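Local coordinates for glycerol dehydratase (Clostridium butyricum, PDB 1R9D), which probably dehydrates glycerol without coenzyme B12, as a glycyl radical enzyme of the pyruvate formate-lyase family, at residues R31-T36 with K120-Y125; D150-G155 with K500-A505; F306-I311 with L363-H368; Y405-V410 with S725-K730. All coordinates share one frame; numbering follows the deposited sequence.

How the interactions relate
The four contacts are spread round a chain of 787 residues; none touches another. Interaction 1 joins helices 30-40 and 113-125. Both its segments precede those of interaction 2; the two centres are about 29 Å apart. Interaction 2 sets helix 484-516 against strand 152-153 of one mixed sheet. Interaction 3, between helices 304-317 and 357-369, falls in sequence between the segments of interaction 2, about 42 Å from it between centres. Interaction 4 lies nearest to interaction 3, about 8 Å between nearest atoms. Its segments alternate with those of interaction 2 and both follow interaction 3. It packs helix 712-728 on strand 404-407 of a second mixed sheet, tying the glycine radical region to the pyruvate formate lyase-like region.

Interaction 1 of 4, residues R31-T36 with K120-Y125; sequences RAILIT and KDVFEY
T36 and V122 form the close-packed part of this contact, where the helix segments 31-36 and 120-125 approach to 9.7 Å between axes. The hydroxyl of T36 sits against both methyls of V122, with OG1 3.8 Å from CG1 of V122. The same hydroxyl turns back to its own helix and donates to the carbonyl of A32, OG1 to O 2.7 Å. A32 O also accepts from T36 N, and the two donors reach it from opposite faces of the carbonyl plane. W126 is a further hydrogen-bond partner of T36 OG1. The methyl of T36 is anti to the backbone N and points across to Y125, with CG2 3.9 Å from CB of Y125. This is plain helix-helix packing in the pyruvate formate lyase-like region, with the two directions 43° apart. The looser side has partly exposed residues. There I33 reaches over with its end, CD1 to CG2 of V122 4.0 Å, and the I33 and V122 side chains lie roughly perpendicular. D121 brushes the T36 methyl with OD2 but makes its salt bridge with K40. Y125 hydrogen-bonds E43 through its hydroxyl, and the Y125 ring makes a cation-pi contact with K129.

Interaction 2 of 4, residues D150-G155 with K500-A505; sequences DVFTVG and KHMCCA
The ring of F152 lies with one face against M502 of the helix segment 500-505. CB of M502 stands over the ring centre, 3.6 Å from the centroid and 8° off the normal, a clear CH-pi contact. The backbone of M502 also comes close, with CA 3.5 Å from CE1 of F152. The sulfur is less direct. SD of M502 lies 5.0 Å from the ring centroid, 34° off the normal, an oblique Met-aromatic contact. CG of M502 is anti to the backbone N (chi1 167°), which carries the chain past the CD1 side of the ring. H501 meets the ring obliquely through its backbone, C to CZ of F152 3.9 Å. Its imidazole is engaged elsewhere: ND1 is hydrogen-bonded to T143, and the ring meets Y497 edge-to-face.

V154 continues the apolar surface two residues on. Its two methyls meet different residues: CG1 lies 4.3 Å from CG of M502, and CG2 lies 4.2 Å from CB of A505. Between F152 and V154, T153 points away from the helix. Its OG1 accepts from G155 N in an ST turn, 3.1 Å.

All five touching residues are buried. Strand 152-153 pairs antiparallel with strand 449-452, where F451 touches both F152 and M502. Helix 141-147 packs alongside, with V147 on F152 and T143 on A505.

Interaction 3 of 4, residues F306-I311 with L363-H368; sequences FAQELI and LEAAVH
Q308 reaches across from helix 304-317 to helix 357-369 and touches three residues there. Its amide lies against the start of the segment 363-368, with OE1 3.7 Å from CB of E364 and NE2 3.7 Å from CB of A365. Its CG meets the imidazole of H368 obliquely, 3.7 Å from CE1. The amide and ring planes are steeply inclined, 79° apart. A bend at chi2 (67°) lays the Q308 amide against E364 and A365. Beside it, I311 CG2 meets A365 CB at 3.9 Å.

The polar ends are held by a second shell. Q308 NE2 donates to D312 and to the backbone O of M361, so the buried amide nitrogen has two acceptors. D312 also hydrogen-bonds H368 ND1, while S7 pairs with H368 NE2. E364 has a salt bridge to R391 and a bond from S7 N.

The helix segments cross at -64°, with axes 9.7 Å apart. Helix 260-277 packs on helix 304-317 through F260, while helix 386-397 and strand 375-380 pack on helix 357-369.

Interaction 4 of 4, residues Y405-V410 with S725-K730; sequences YYNDEV and SYFDQK
N407 and F727 lie flat on each other, with amide and ring planes only 3° apart. The two side chains are antiparallel, each running back along the other. CB of N407 makes a CH-pi contact over the ring, 3.4 Å from its centroid, and the N407 amide extends back over CB of F727. CG of N407 is anti to the backbone N (chi1 -171°), which brings ND2 to the backbone O of F727, a weak bond of 3.0 Å. ND2 also bonds G731 O. The other end of the amide, OD1, weakly accepts from E409 N. At the ring edge lies the backbone of Y405, O to CZ of F727 3.6 Å.

Further on, V410 CG2 packs 3.8 Å from CB of K730. A water accepts from K730 NZ (2.7 Å) and donates to E409 O (2.8 Å).

Helix 712-728 packs by its C-terminal end on strand 404-407 of the mixed sheet. N407 ends that strand and is the N-cap of helix 408-417. K730, with positive phi, is the C-prime residue of a Schellman motif closing helix 712-728.

Interaction 1 of 4, residues R31-T36 with K120-Y125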
loop_
_atom_site.group_PDB
_atom_site.type_symbol
_atom_site.label_atom_id
_atom_site.label_comp_id
_atom_site.label_asym_id
_atom_site.label_seq_id
_atom_site.Cartn_x
_atom_site.Cartn_y
_atom_site.Cartn_z
ATOM N N ARG A 31 -8.294 -21.024 -15.268
ATOM C CA ARG A 31 -8.163 -20.023 -14.212
ATOM C C ARG A 31 -7.168 -18.919 -14.559
ATOM O O ARG A 31 -7.451 -17.738 -14.358
ATOM C CB ARG A 31 -7.751 -20.665 -12.880
ATOM C CG ARG A 31 -7.728 -19.645 -11.730
ATOM C CD ARG A 31 -7.125 -20.210 -10.448
ATOM N NE ARG A 31 -7.135 -19.223 -9.364
ATOM C CZ ARG A 31 -6.293 -18.197 -9.260
ATOM N NH1 ARG A 31 -5.350 -18.001 -10.173
ATOM N NH2 ARG A 31 -6.396 -17.360 -8.233
ATOM N N ALA A 32 -6.008 -19.299 -15.085
ATOM C CA ALA A 32 -4.978 -18.329 -15.436
ATOM C C ALA A 32 -5.490 -17.294 -16.429
ATOM O O ALA A 32 -5.208 -16.100 -16.304
ATOM C CB ALA A 32 -3.762 -19.042 -16.012
ATOM N N ILE A 33 -6.233 -17.759 -17.424
ATOM C CA ILE A 33 -6.778 -16.862 -18.435
ATOM C C ILE A 33 -7.800 -15.901 -17.823
ATOM O O ILE A 33 -7.787 -14.705 -18.113
ATOM C CB ILE A 33 -7.440 -17.669 -19.590
ATOM C CG1 ILE A 33 -6.372 -18.156 -20.575
ATOM C CG2 ILE A 33 -8.432 -16.797 -20.350
ATOM C CD1 ILE A 33 -5.266 -18.979 -19.963
ATOM N N LEU A 34 -8.667 -16.427 -16.965
ATOM C CA LEU A 34 -9.703 -15.625 -16.329
ATOM C C LEU A 34 -9.202 -14.548 -15.366
ATOM O O LEU A 34 -9.695 -13.420 -15.389
ATOM C CB LEU A 34 -10.699 -16.538 -15.615
ATOM C CG LEU A 34 -11.561 -17.412 -16.531
ATOM C CD1 LEU A 34 -12.423 -18.335 -15.697
ATOM C CD2 LEU A 34 -12.437 -16.526 -17.416
ATOM N N ILE A 35 -8.233 -14.876 -14.516
ATOM C CA ILE A 35 -7.729 -13.872 -13.581
ATOM C C ILE A 35 -6.979 -12.782 -14.348
ATOM O O ILE A 35 -7.006 -11.613 -13.961
ATOM C CB ILE A 35 -6.806 -14.503 -12.495
ATOM C CG1 ILE A 35 -6.550 -13.478 -11.384
ATOM C CG2 ILE A 35 -5.490 -14.960 -13.111
ATOM C CD1 ILE A 35 -5.880 -14.051 -10.147
ATOM N N THR A 36 -6.329 -13.163 -15.445
ATOM C CA THR A 36 -5.587 -12.211 -16.271
ATOM C C THR A 36 -6.569 -11.232 -16.915
ATOM O O THR A 36 -6.327 -10.026 -16.966
ATOM C CB THR A 36 -4.791 -12.942 -17.383
ATOM O OG1 THR A 36 -3.813 -13.805 -16.784
ATOM C CG2 THR A 36 -4.087 -11.946 -18.293
ATOM N N LYS A 120 0.913 -17.958 -23.031
ATOM C CA LYS A 120 1.843 -16.935 -23.499
ATOM C C LYS A 120 1.425 -15.535 -23.054
ATOM O O LYS A 120 2.238 -14.779 -22.520
ATOM C CB LYS A 120 1.965 -16.974 -25.024
ATOM C CG LYS A 120 2.680 -18.203 -25.556
ATOM C CD LYS A 120 2.701 -18.212 -27.079
ATOM C CE LYS A 120 3.433 -19.437 -27.611
ATOM N NZ LYS A 120 3.436 -19.486 -29.102
ATOM N N ASP A 121 0.159 -15.190 -23.271
ATOM C CA ASP A 121 -0.336 -13.873 -22.880
ATOM C C ASP A 121 -0.307 -13.694 -21.361
ATOM O O ASP A 121 -0.113 -12.585 -20.860
ATOM C CB ASP A 121 -1.767 -13.666 -23.377
ATOM C CG ASP A 121 -2.278 -12.267 -23.090
ATOM O OD1 ASP A 121 -1.730 -11.306 -23.668
ATOM O OD2 ASP A 121 -3.221 -12.125 -22.284
ATOM N N VAL A 122 -0.515 -14.787 -20.635
ATOM C CA VAL A 122 -0.507 -14.742 -19.178
ATOM C C VAL A 122 0.879 -14.323 -18.691
ATOM O O VAL A 122 1.009 -13.405 -17.883
ATOM C CB VAL A 122 -0.874 -16.120 -18.577
ATOM C CG1 VAL A 122 -0.811 -16.061 -17.055
ATOM C CG2 VAL A 122 -2.269 -16.523 -19.026
ATOM N N PHE A 123 1.913 -14.993 -19.197
ATOM C CA PHE A 123 3.289 -14.679 -18.827
ATOM C C PHE A 123 3.606 -13.225 -19.161
ATOM O O PHE A 123 4.297 -12.540 -18.408
ATOM C CB PHE A 123 4.271 -15.586 -19.579
ATOM C CG PHE A 123 4.096 -17.053 -19.292
ATOM C CD1 PHE A 123 4.189 -17.987 -20.319
ATOM C CD2 PHE A 123 3.854 -17.504 -17.998
ATOM C CE1 PHE A 123 4.039 -19.349 -20.066
ATOM C CE2 PHE A 123 3.704 -18.866 -17.731
ATOM C CZ PHE A 123 3.797 -19.791 -18.768
ATOM N N GLU A 124 3.097 -12.759 -20.299
ATOM C CA GLU A 124 3.342 -11.386 -20.726
ATOM C C GLU A 124 2.694 -10.356 -19.806
ATOM O O GLU A 124 3.335 -9.385 -19.409
ATOM C CB GLU A 124 2.838 -11.180 -22.157
ATOM C CG GLU A 124 3.188 -9.824 -22.744
ATOM C CD GLU A 124 2.626 -9.635 -24.143
ATOM O OE1 GLU A 124 2.875 -10.505 -25.009
ATOM O OE2 GLU A 124 1.940 -8.616 -24.378
ATOM N N TYR A 125 1.430 -10.560 -19.457
ATOM C CA TYR A 125 0.752 -9.601 -18.594
ATOM C C TYR A 125 1.331 -9.508 -17.187
ATOM O O TYR A 125 1.603 -8.414 -16.695
ATOM C CB TYR A 125 -0.737 -9.920 -18.454
ATOM C CG TYR A 125 -1.417 -8.988 -17.465
ATOM C CD1 TYR A 125 -1.708 -7.668 -17.810
ATOM C CD2 TYR A 125 -1.685 -9.400 -16.158
ATOM C CE1 TYR A 125 -2.245 -6.780 -16.882
ATOM C CE2 TYR A 125 -2.221 -8.517 -15.217
ATOM C CZ TYR A 125 -2.497 -7.209 -15.588
ATOM O OH TYR A 125 -3.008 -6.326 -14.663
#

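Interaction 2 of 4, residues D150-G155 with K500-A505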
loop_
_atom_site.group_PDB
_atom_site.type_symbol
_atom_site.label_atom_id
_atom_site.label_comp_id
_atom_site.label_asym_id
_atom_site.label_seq_id
_atom_site.Cartn_x
_atom_site.Cartn_y
_atom_site.Cartn_z
ATOM N N ASP A 150 22.417 -21.943 -0.348
ATOM C CA ASP A 150 22.152 -23.354 -0.064
ATOM C C ASP A 150 22.108 -23.654 1.435
ATOM O O ASP A 150 22.548 -24.720 1.869
ATOM C CB ASP A 150 23.205 -24.265 -0.720
ATOM C CG ASP A 150 22.973 -24.462 -2.208
ATOM O OD1 ASP A 150 21.879 -24.109 -2.704
ATOM O OD2 ASP A 150 23.888 -24.990 -2.882
ATOM N N VAL A 151 21.596 -22.714 2.226
ATOM C CA VAL A 151 21.480 -22.927 3.666
ATOM C C VAL A 151 20.004 -23.058 4.044
ATOM O O VAL A 151 19.639 -23.878 4.888
ATOM C CB VAL A 151 22.121 -21.773 4.472
ATOM C CG1 VAL A 151 21.797 -21.922 5.953
ATOM C CG2 VAL A 151 23.632 -21.781 4.274
ATOM N N PHE A 152 19.156 -22.243 3.421
ATOM C CA PHE A 152 17.726 -22.307 3.692
ATOM C C PHE A 152 16.936 -21.910 2.448
ATOM O O PHE A 152 17.506 -21.404 1.482
ATOM C CB PHE A 152 17.366 -21.392 4.876
ATOM C CG PHE A 152 17.559 -19.925 4.605
ATOM C CD1 PHE A 152 16.583 -19.187 3.940
ATOM C CD2 PHE A 152 18.727 -19.280 5.003
ATOM C CE1 PHE A 152 16.767 -17.831 3.675
ATOM C CE2 PHE A 152 18.921 -17.923 4.744
ATOM C CZ PHE A 152 17.939 -17.196 4.078
ATOM N N THR A 153 15.634 -22.166 2.466
ATOM C CA THR A 153 14.772 -21.811 1.344
ATOM C C THR A 153 13.461 -21.219 1.841
ATOM O O THR A 153 12.859 -21.731 2.780
ATOM C CB THR A 153 14.428 -23.031 0.460
ATOM O OG1 THR A 153 13.459 -22.640 -0.524
ATOM C CG2 THR A 153 13.849 -24.165 1.292
ATOM N N VAL A 154 13.035 -20.131 1.210
ATOM C CA VAL A 154 11.778 -19.485 1.565
ATOM C C VAL A 154 10.885 -19.540 0.332
ATOM O O VAL A 154 10.004 -18.707 0.146
ATOM C CB VAL A 154 11.985 -18.010 1.988
ATOM C CG1 VAL A 154 12.681 -17.946 3.346
ATOM C CG2 VAL A 154 12.815 -17.277 0.947
ATOM N N GLY A 155 11.114 -20.548 -0.502
ATOM C CA GLY A 155 10.330 -20.686 -1.716
ATOM C C GLY A 155 8.836 -20.919 -1.583
ATOM O O GLY A 155 8.062 -20.442 -2.415
ATOM N N LYS A 500 18.751 -14.941 10.845
ATOM C CA LYS A 500 18.363 -13.543 10.705
ATOM C C LYS A 500 17.880 -13.255 9.282
ATOM O O LYS A 500 16.821 -12.658 9.083
ATOM C CB LYS A 500 19.539 -12.617 11.028
ATOM C CG LYS A 500 19.162 -11.142 11.012
ATOM C CD LYS A 500 20.252 -10.268 10.417
ATOM C CE LYS A 500 21.548 -10.346 11.200
ATOM N NZ LYS A 500 22.588 -9.451 10.606
ATOM N N HIS A 501 18.648 -13.682 8.286
ATOM C CA HIS A 501 18.252 -13.422 6.906
ATOM C C HIS A 501 17.055 -14.231 6.425
ATOM O O HIS A 501 16.304 -13.774 5.564
ATOM C CB HIS A 501 19.461 -13.587 5.984
ATOM C CG HIS A 501 20.455 -12.478 6.128
ATOM N ND1 HIS A 501 20.182 -11.185 5.732
ATOM C CD2 HIS A 501 21.678 -12.442 6.710
ATOM C CE1 HIS A 501 21.191 -10.400 6.069
ATOM N NE2 HIS A 501 22.112 -11.138 6.663
ATOM N N MET A 502 16.860 -15.419 6.988
ATOM C CA MET A 502 15.716 -16.242 6.618
ATOM C C MET A 502 14.448 -15.543 7.110
ATOM O O MET A 502 13.452 -15.441 6.389
ATOM C CB MET A 502 15.817 -17.630 7.262
ATOM C CG MET A 502 14.527 -18.446 7.190
ATOM S SD MET A 502 14.655 -20.076 7.951
ATOM C CE MET A 502 14.735 -19.632 9.694
ATOM N N CYS A 503 14.486 -15.049 8.343
ATOM C CA CYS A 503 13.320 -14.376 8.898
ATOM C C CYS A 503 13.043 -13.044 8.206
ATOM O O CYS A 503 11.882 -12.673 7.996
ATOM C CB CYS A 503 13.492 -14.204 10.410
ATOM S SG CYS A 503 13.422 -15.802 11.264
ATOM N N CYS A 504 14.099 -12.332 7.830
ATOM C CA CYS A 504 13.927 -11.064 7.126
ATOM C C CYS A 504 13.317 -11.333 5.750
ATOM O O CYS A 504 12.423 -10.608 5.313
ATOM C CB CYS A 504 15.269 -10.339 6.975
ATOM S SG CYS A 504 15.948 -9.744 8.548
ATOM N N ALA A 505 13.795 -12.381 5.077
ATOM C CA ALA A 505 13.272 -12.746 3.756
ATOM C C ALA A 505 11.783 -13.080 3.871
ATOM O O ALA A 505 10.972 -12.653 3.040
ATOM C CB ALA A 505 14.041 -13.945 3.194
#

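Interaction 3 of 4, residues F306-I311 with L363-H368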
loop_
_atom_site.group_PDB
_atom_site.type_symbol
_atom_site.label_atom_id
_atom_site.label_comp_id
_atom_site.label_asym_id
_atom_site.label_seq_id
_atom_site.Cartn_x
_atom_site.Cartn_y
_atom_site.Cartn_z
ATOM N N PHE A 306 -25.427 -44.509 4.963
ATOM C CA PHE A 306 -25.402 -43.403 4.012
ATOM C C PHE A 306 -24.525 -42.266 4.530
ATOM O O PHE A 306 -23.834 -41.604 3.751
ATOM C CB PHE A 306 -26.816 -42.882 3.733
ATOM C CG PHE A 306 -26.877 -41.878 2.609
ATOM C CD1 PHE A 306 -26.299 -42.167 1.374
ATOM C CD2 PHE A 306 -27.493 -40.645 2.785
ATOM C CE1 PHE A 306 -26.331 -41.241 0.332
ATOM C CE2 PHE A 306 -27.533 -39.711 1.750
ATOM C CZ PHE A 306 -26.950 -40.009 0.521
ATOM N N ALA A 307 -24.555 -42.037 5.839
ATOM C CA ALA A 307 -23.730 -40.992 6.434
ATOM C C ALA A 307 -22.275 -41.356 6.162
ATOM O O ALA A 307 -21.466 -40.503 5.801
ATOM C CB ALA A 307 -23.980 -40.904 7.943
ATOM N N GLN A 308 -21.948 -42.636 6.321
ATOM C CA GLN A 308 -20.589 -43.098 6.080
ATOM C C GLN A 308 -20.216 -42.975 4.604
ATOM O O GLN A 308 -19.085 -42.627 4.279
ATOM C CB GLN A 308 -20.419 -44.550 6.535
ATOM C CG GLN A 308 -18.997 -45.081 6.374
ATOM C CD GLN A 308 -17.997 -44.393 7.301
ATOM O OE1 GLN A 308 -18.156 -44.403 8.520
ATOM N NE2 GLN A 308 -16.960 -43.801 6.718
ATOM N N GLU A 309 -21.155 -43.258 3.707
ATOM C CA GLU A 309 -20.862 -43.150 2.277
ATOM C C GLU A 309 -20.579 -41.694 1.893
ATOM O O GLU A 309 -19.724 -41.423 1.053
ATOM C CB GLU A 309 -22.026 -43.711 1.436
ATOM C CG GLU A 309 -21.787 -43.679 -0.075
ATOM C CD GLU A 309 -22.870 -44.408 -0.869
ATOM O OE1 GLU A 309 -24.050 -44.344 -0.471
ATOM O OE2 GLU A 309 -22.543 -45.037 -1.901
ATOM N N LEU A 310 -21.287 -40.759 2.520
ATOM C CA LEU A 310 -21.084 -39.338 2.237
ATOM C C LEU A 310 -19.700 -38.893 2.709
ATOM O O LEU A 310 -19.019 -38.109 2.039
ATOM C CB LEU A 310 -22.165 -38.501 2.924
ATOM C CG LEU A 310 -23.562 -38.593 2.298
ATOM C CD1 LEU A 310 -24.559 -37.826 3.142
ATOM C CD2 LEU A 310 -23.518 -38.041 0.881
ATOM N N ILE A 311 -19.290 -39.391 3.871
ATOM C CA ILE A 311 -17.973 -39.056 4.396
ATOM C C ILE A 311 -16.927 -39.640 3.443
ATOM O O ILE A 311 -15.929 -38.993 3.131
ATOM C CB ILE A 311 -17.796 -39.608 5.835
ATOM C CG1 ILE A 311 -18.731 -38.849 6.784
ATOM C CG2 ILE A 311 -16.348 -39.458 6.294
ATOM C CD1 ILE A 311 -18.641 -39.281 8.241
ATOM N N LEU A 363 -12.159 -42.548 10.931
ATOM C CA LEU A 363 -11.184 -43.631 10.937
ATOM C C LEU A 363 -11.636 -44.693 9.932
ATOM O O LEU A 363 -10.829 -45.256 9.196
ATOM C CB LEU A 363 -11.079 -44.237 12.341
ATOM C CG LEU A 363 -10.585 -43.303 13.461
ATOM C CD1 LEU A 363 -10.610 -44.034 14.798
ATOM C CD2 LEU A 363 -9.176 -42.835 13.152
ATOM N N GLU A 364 -12.939 -44.948 9.901
ATOM C CA GLU A 364 -13.507 -45.936 8.992
ATOM C C GLU A 364 -13.287 -45.516 7.537
ATOM O O GLU A 364 -12.921 -46.335 6.697
ATOM C CB GLU A 364 -15.007 -46.094 9.269
ATOM C CG GLU A 364 -15.613 -47.383 8.748
ATOM C CD GLU A 364 -15.292 -48.578 9.631
ATOM O OE1 GLU A 364 -15.634 -49.716 9.244
ATOM O OE2 GLU A 364 -14.704 -48.380 10.718
ATOM N N ALA A 365 -13.504 -44.235 7.246
ATOM C CA ALA A 365 -13.334 -43.709 5.892
ATOM C C ALA A 365 -11.930 -43.920 5.338
ATOM O O ALA A 365 -11.759 -44.178 4.146
ATOM C CB ALA A 365 -13.686 -42.219 5.855
ATOM N N ALA A 366 -10.919 -43.810 6.195
ATOM C CA ALA A 366 -9.545 -43.998 5.742
ATOM C C ALA A 366 -9.346 -45.407 5.178
ATOM O O ALA A 366 -8.600 -45.599 4.214
ATOM C CB ALA A 366 -8.571 -43.747 6.894
ATOM N N VAL A 367 -10.017 -46.385 5.775
ATOM C CA VAL A 367 -9.901 -47.770 5.322
ATOM C C VAL A 367 -10.783 -48.042 4.101
ATOM O O VAL A 367 -10.460 -48.891 3.269
ATOM C CB VAL A 367 -10.281 -48.756 6.439
ATOM C CG1 VAL A 367 -10.029 -50.191 5.973
ATOM C CG2 VAL A 367 -9.468 -48.460 7.685
ATOM N N HIS A 368 -11.892 -47.317 3.997
ATOM C CA HIS A 368 -12.810 -47.475 2.869
ATOM C C HIS A 368 -12.210 -46.946 1.572
ATOM O O HIS A 368 -12.311 -47.581 0.522
ATOM C CB HIS A 368 -14.121 -46.727 3.129
ATOM C CG HIS A 368 -15.085 -47.467 4.001
ATOM N ND1 HIS A 368 -16.359 -47.005 4.253
ATOM C CD2 HIS A 368 -14.968 -48.636 4.675
ATOM C CE1 HIS A 368 -16.985 -47.858 5.045
ATOM N NE2 HIS A 368 -16.163 -48.856 5.316
#

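Interaction 4 of 4, residues Y405-V410 with S725-K730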
loop_
_atom_site.group_PDB
_atom_site.type_symbol
_atom_site.label_atom_id
_atom_site.label_comp_id
_atom_site.label_asym_id
_atom_site.label_seq_id
_atom_site.Cartn_x
_atom_site.Cartn_y
_atom_site.Cartn_z
ATOM N N TYR A 405 -0.355 -39.257 15.250
ATOM C CA TYR A 405 -0.780 -39.077 16.642
ATOM C C TYR A 405 -0.205 -37.790 17.215
ATOM O O TYR A 405 0.975 -37.503 17.019
ATOM C CB TYR A 405 -0.316 -40.258 17.514
ATOM C CG TYR A 405 -0.875 -41.605 17.095
ATOM C CD1 TYR A 405 -0.350 -42.292 16.001
ATOM C CD2 TYR A 405 -1.939 -42.180 17.781
ATOM C CE1 TYR A 405 -0.877 -43.524 15.601
ATOM C CE2 TYR A 405 -2.476 -43.413 17.387
ATOM C CZ TYR A 405 -1.937 -44.074 16.299
ATOM O OH TYR A 405 -2.457 -45.291 15.910
ATOM N N TYR A 406 -1.041 -37.024 17.917
ATOM C CA TYR A 406 -0.619 -35.755 18.516
ATOM C C TYR A 406 -0.903 -35.710 20.004
ATOM O O TYR A 406 -1.967 -36.131 20.457
ATOM C CB TYR A 406 -1.306 -34.585 17.809
ATOM C CG TYR A 406 -0.930 -34.514 16.355
ATOM C CD1 TYR A 406 -1.633 -35.247 15.398
ATOM C CD2 TYR A 406 0.170 -33.772 15.943
ATOM C CE1 TYR A 406 -1.240 -35.243 14.065
ATOM C CE2 TYR A 406 0.572 -33.758 14.611
ATOM C CZ TYR A 406 -0.139 -34.500 13.680
ATOM O OH TYR A 406 0.261 -34.501 12.366
ATOM N N ASN A 407 0.052 -35.162 20.754
ATOM C CA ASN A 407 -0.024 -35.099 22.212
ATOM C C ASN A 407 -0.598 -33.818 22.822
ATOM O O ASN A 407 0.074 -32.801 22.884
ATOM C CB ASN A 407 1.385 -35.358 22.766
ATOM C CG ASN A 407 1.408 -35.527 24.268
ATOM O OD1 ASN A 407 0.368 -35.692 24.902
ATOM N ND2 ASN A 407 2.608 -35.512 24.845
ATOM N N ASP A 408 -1.848 -33.889 23.273
ATOM C CA ASP A 408 -2.531 -32.760 23.911
ATOM C C ASP A 408 -1.740 -32.232 25.107
ATOM O O ASP A 408 -1.689 -31.025 25.353
ATOM C CB ASP A 408 -3.887 -33.206 24.454
ATOM C CG ASP A 408 -4.993 -33.181 23.416
ATOM O OD1 ASP A 408 -4.704 -33.202 22.202
ATOM O OD2 ASP A 408 -6.168 -33.156 23.844
ATOM N N GLU A 409 -1.146 -33.154 25.857
ATOM C CA GLU A 409 -0.412 -32.804 27.072
ATOM C C GLU A 409 0.769 -31.863 26.865
ATOM O O GLU A 409 1.148 -31.132 27.779
ATOM C CB GLU A 409 0.032 -34.085 27.785
ATOM C CG GLU A 409 -1.117 -35.059 28.113
ATOM C CD GLU A 409 -2.148 -34.488 29.080
ATOM O OE1 GLU A 409 -1.748 -33.781 30.032
ATOM O OE2 GLU A 409 -3.361 -34.764 28.907
ATOM N N VAL A 410 1.359 -31.881 25.674
ATOM C CA VAL A 410 2.472 -30.987 25.358
ATOM C C VAL A 410 1.968 -29.799 24.537
ATOM O O VAL A 410 2.302 -28.644 24.805
ATOM C CB VAL A 410 3.577 -31.704 24.526
ATOM C CG1 VAL A 410 4.563 -30.681 23.961
ATOM C CG2 VAL A 410 4.318 -32.700 25.394
ATOM N N SER A 725 3.817 -43.996 26.273
ATOM C CA SER A 725 5.075 -43.768 26.976
ATOM C C SER A 725 5.819 -42.573 26.393
ATOM O O SER A 725 6.401 -41.774 27.127
ATOM C CB SER A 725 5.970 -45.007 26.908
ATOM O OG SER A 725 7.226 -44.738 27.513
ATOM N N TYR A 726 5.813 -42.454 25.069
ATOM C CA TYR A 726 6.488 -41.338 24.421
ATOM C C TYR A 726 5.793 -40.023 24.793
ATOM O O TYR A 726 6.449 -39.024 25.102
ATOM C CB TYR A 726 6.493 -41.535 22.898
ATOM C CG TYR A 726 7.068 -40.371 22.116
ATOM C CD1 TYR A 726 8.382 -39.934 22.326
ATOM C CD2 TYR A 726 6.294 -39.700 21.167
ATOM C CE1 TYR A 726 8.904 -38.857 21.614
ATOM C CE2 TYR A 726 6.804 -38.627 20.453
ATOM C CZ TYR A 726 8.107 -38.205 20.681
ATOM O OH TYR A 726 8.587 -37.111 19.998
ATOM N N PHE A 727 4.464 -40.029 24.778
ATOM C CA PHE A 727 3.710 -38.828 25.116
ATOM C C PHE A 727 3.818 -38.474 26.599
ATOM O O PHE A 727 3.828 -37.300 26.949
ATOM C CB PHE A 727 2.240 -38.985 24.697
ATOM C CG PHE A 727 2.009 -38.799 23.215
ATOM C CD1 PHE A 727 3.076 -38.551 22.352
ATOM C CD2 PHE A 727 0.727 -38.878 22.682
ATOM C CE1 PHE A 727 2.861 -38.385 20.971
ATOM C CE2 PHE A 727 0.508 -38.716 21.314
ATOM C CZ PHE A 727 1.570 -38.471 20.462
ATOM N N ASP A 728 3.907 -39.478 27.468
ATOM C CA ASP A 728 4.048 -39.199 28.897
ATOM C C ASP A 728 5.395 -38.522 29.146
ATOM O O ASP A 728 5.544 -37.744 30.096
ATOM C CB ASP A 728 3.962 -40.484 29.729
ATOM C CG ASP A 728 2.571 -41.103 29.718
ATOM O OD1 ASP A 728 1.587 -40.381 29.433
ATOM O OD2 ASP A 728 2.461 -42.314 30.010
ATOM N N GLN A 729 6.366 -38.818 28.280
ATOM C CA GLN A 729 7.713 -38.249 28.366
ATOM C C GLN A 729 7.783 -36.887 27.675
ATOM O O GLN A 729 8.862 -36.316 27.513
ATOM C CB GLN A 729 8.736 -39.188 27.718
ATOM C CG GLN A 729 8.879 -40.564 28.360
ATOM C CD GLN A 729 9.864 -40.581 29.507
ATOM O OE1 GLN A 729 9.534 -40.211 30.634
ATOM N NE2 GLN A 729 11.092 -41.004 29.224
ATOM N N LYS A 730 6.623 -36.388 27.255
ATOM C CA LYS A 730 6.493 -35.086 26.610
ATOM C C LYS A 730 6.855 -35.004 25.133
ATOM O O LYS A 730 7.325 -33.968 24.664
ATOM C CB LYS A 730 7.275 -34.023 27.398
ATOM C CG LYS A 730 6.855 -33.916 28.866
ATOM C CD LYS A 730 5.361 -33.687 28.997
ATOM C CE LYS A 730 4.921 -33.631 30.455
ATOM N NZ LYS A 730 3.440 -33.513 30.548
HETATM O O HOH W 1 3.465 -31.056 29.410
#